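Local coordinates for uncharacterized protein MJ1460 (Methanocaldococcus jannaschii DSM 2661, PDB 2OSO) that is of unknown function but binds zinc through a V4R domain and is assigned to the vinyl-4-reductase family, at residues V138-C143 / C151-K156. The protein carries 3 engineered substitutions. Residues are numbered along the deposited sequence; the frame is centred on the assembly and turned at random.
Sequences VNEVEC and CVFEVK. With ZN (zinc ion), chain B.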
loop_
_atom_site.group_PDB
_atom_site.type_symbol
_atom_site.label_atom_id
_atom_site.label_comp_id
_atom_site.label_asym_id
_atom_site.label_seq_id
_atom_site.Cartn_x
_atom_site.Cartn_y
_atom_site.Cartn_z
ATOM N N VAL A 138 7.947 -13.767 15.472
ATOM C CA VAL A 138 6.491 -13.997 15.497
ATOM C C VAL A 138 6.131 -14.893 14.322
ATOM O O VAL A 138 6.469 -14.606 13.155
ATOM C CB VAL A 138 5.717 -12.653 15.471
ATOM C CG1 VAL A 138 4.138 -12.848 15.498
ATOM C CG2 VAL A 138 6.186 -11.767 16.638
ATOM N N ASN A 139 5.484 -16.010 14.635
ATOM C CA ASN A 139 5.157 -17.005 13.664
ATOM C C ASN A 139 3.648 -17.312 13.717
ATOM O O ASN A 139 3.117 -17.635 14.750
ATOM C CB ASN A 139 5.997 -18.248 13.932
ATOM C CG ASN A 139 5.698 -19.382 12.973
ATOM O OD1 ASN A 139 5.606 -19.186 11.744
ATOM N ND2 ASN A 139 5.591 -20.589 13.513
ATOM N N GLU A 140 2.972 -17.188 12.587
ATOM C CA GLU A 140 1.538 -17.346 12.549
ATOM C C GLU A 140 1.329 -18.843 12.410
ATOM O O GLU A 140 1.850 -19.454 11.482
ATOM C CB GLU A 140 0.878 -16.559 11.380
ATOM C CG GLU A 140 -0.658 -16.615 11.420
ATOM C CD GLU A 140 -1.314 -15.851 10.289
ATOM O OE1 GLU A 140 -0.642 -15.607 9.272
ATOM O OE2 GLU A 140 -2.516 -15.517 10.402
ATOM N N VAL A 141 0.575 -19.414 13.347
ATOM C CA VAL A 141 0.369 -20.856 13.419
ATOM C C VAL A 141 -1.063 -21.242 13.095
ATOM O O VAL A 141 -1.323 -22.398 12.805
ATOM C CB VAL A 141 0.800 -21.383 14.840
ATOM C CG1 VAL A 141 2.326 -21.068 15.145
ATOM C CG2 VAL A 141 -0.107 -20.771 15.952
ATOM N N GLU A 142 -2.016 -20.316 13.192
ATOM C CA GLU A 142 -3.386 -20.570 12.673
ATOM C C GLU A 142 -3.881 -19.310 11.960
ATOM O O GLU A 142 -3.500 -18.195 12.330
ATOM C CB GLU A 142 -4.403 -20.931 13.779
ATOM C CG GLU A 142 -3.991 -21.952 14.787
ATOM C CD GLU A 142 -5.070 -22.197 15.873
ATOM O OE1 GLU A 142 -6.228 -21.738 15.747
ATOM O OE2 GLU A 142 -4.742 -22.841 16.878
ATOM N N CYS A 143 -4.769 -19.461 10.989
ATOM C CA CYS A 143 -5.157 -18.283 10.152
ATOM C C CYS A 143 -6.616 -18.429 9.667
ATOM O O CYS A 143 -7.073 -19.531 9.413
ATOM C CB CYS A 143 -4.170 -18.182 8.995
ATOM S SG CYS A 143 -4.388 -16.843 7.818
ATOM N N CYS A 151 -6.959 -15.459 13.532
ATOM C CA CYS A 151 -5.550 -15.818 13.313
ATOM C C CYS A 151 -4.846 -15.879 14.667
ATOM O O CYS A 151 -5.184 -15.099 15.575
ATOM C CB CYS A 151 -4.853 -14.834 12.402
ATOM S SG CYS A 151 -5.632 -14.480 10.735
ATOM N N VAL A 152 -3.862 -16.768 14.776
ATOM C CA VAL A 152 -3.089 -16.972 15.988
ATOM C C VAL A 152 -1.596 -16.910 15.687
ATOM O O VAL A 152 -1.078 -17.600 14.807
ATOM C CB VAL A 152 -3.423 -18.294 16.665
ATOM C CG1 VAL A 152 -2.573 -18.470 17.939
ATOM C CG2 VAL A 152 -4.914 -18.397 16.973
ATOM N N PHE A 153 -0.925 -16.076 16.474
ATOM C CA PHE A 153 0.509 -15.834 16.357
ATOM C C PHE A 153 1.236 -16.269 17.637
ATOM O O PHE A 153 0.859 -15.876 18.749
ATOM C CB PHE A 153 0.768 -14.357 16.092
ATOM C CG PHE A 153 0.045 -13.794 14.856
ATOM C CD1 PHE A 153 -1.265 -13.302 14.960
ATOM C CD2 PHE A 153 0.684 -13.719 13.631
ATOM C CE1 PHE A 153 -1.931 -12.748 13.837
ATOM C CE2 PHE A 153 0.006 -13.187 12.478
ATOM C CZ PHE A 153 -1.279 -12.665 12.604
ATOM N N GLU A 154 2.300 -17.038 17.437
ATOM C CA GLU A 154 3.251 -17.455 18.470
ATOM C C GLU A 154 4.383 -16.399 18.572
ATOM O O GLU A 154 5.023 -16.080 17.538
ATOM C CB GLU A 154 3.859 -18.760 17.977
ATOM C CG GLU A 154 4.182 -19.802 18.936
ATOM C CD GLU A 154 4.206 -21.160 18.203
ATOM O OE1 GLU A 154 4.870 -21.224 17.116
ATOM O OE2 GLU A 154 3.511 -22.110 18.638
ATOM N N VAL A 155 4.600 -15.842 19.778
ATOM C CA VAL A 155 5.615 -14.788 20.010
ATOM C C VAL A 155 6.756 -15.341 20.842
ATOM O O VAL A 155 6.541 -15.771 21.983
ATOM C CB VAL A 155 5.047 -13.531 20.754
ATOM C CG1 VAL A 155 6.155 -12.426 20.924
ATOM C CG2 VAL A 155 3.840 -12.973 20.038
ATOM N N LYS A 156 7.967 -15.276 20.292
ATOM C CA LYS A 156 9.165 -15.828 20.893
ATOM C C LYS A 156 10.207 -14.753 21.067
ATOM O O LYS A 156 10.456 -13.941 20.178
ATOM C CB LYS A 156 9.775 -16.888 20.009
ATOM C CG LYS A 156 9.037 -18.219 20.023
ATOM C CD LYS A 156 9.568 -19.151 18.930
ATOM C CE LYS A 156 9.251 -18.630 17.514
ATOM N NZ LYS A 156 7.843 -18.087 17.298
HETATM ZN ZN ZN B . -3.954 -15.047 9.281
#
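Glu-140, Cys-143 and Cys-151 converge on one zinc ion: Glu-140 OE2 binds it at 1.9 Å, Cys-143 SG at 2.4 Å and Cys-151 SG at 2.3 Å, and His-117 ND1 is the fourth ligand. Glu-140 gets there fully extended, CG anti to its backbone N (chi1 -174°), its side chain crossing the Phe-153 ring at a slant. Its CG sits over one ring face in a CH-pi contact, 4.1 Å from the centroid, and its carboxylate lies nearly parallel to the ring plane, so the aromatic flanks the ligand arm. Val-138 CG1 packs on Phe-153 CB at 3.7 Å, and helix 118-132 covers the sheet face of Val-138 and Phe-153 through Ala-125, Ile-120 and Leu-124. On the opposite sheet face Glu-142 lies alongside Val-152; from the bulge, Val-141 CG1 meets Glu-154 OE1, the two side chains crossing at about a right angle.

Next to the site, in the backbone, Val-152 O accepts two bonds, a 2.9 Å one from Val-141 N nearly along the C=O axis and a longer one from Glu-142 N on a lone pair. This shifts the register by one residue between Glu-140 and Glu-142. Farther along, Asn-139 and Glu-154 exchange a reciprocal pair of backbone bonds. The result is an antiparallel beta hairpin with a classic bulge, its loop end carrying three ligands of the V4R domain's zinc site.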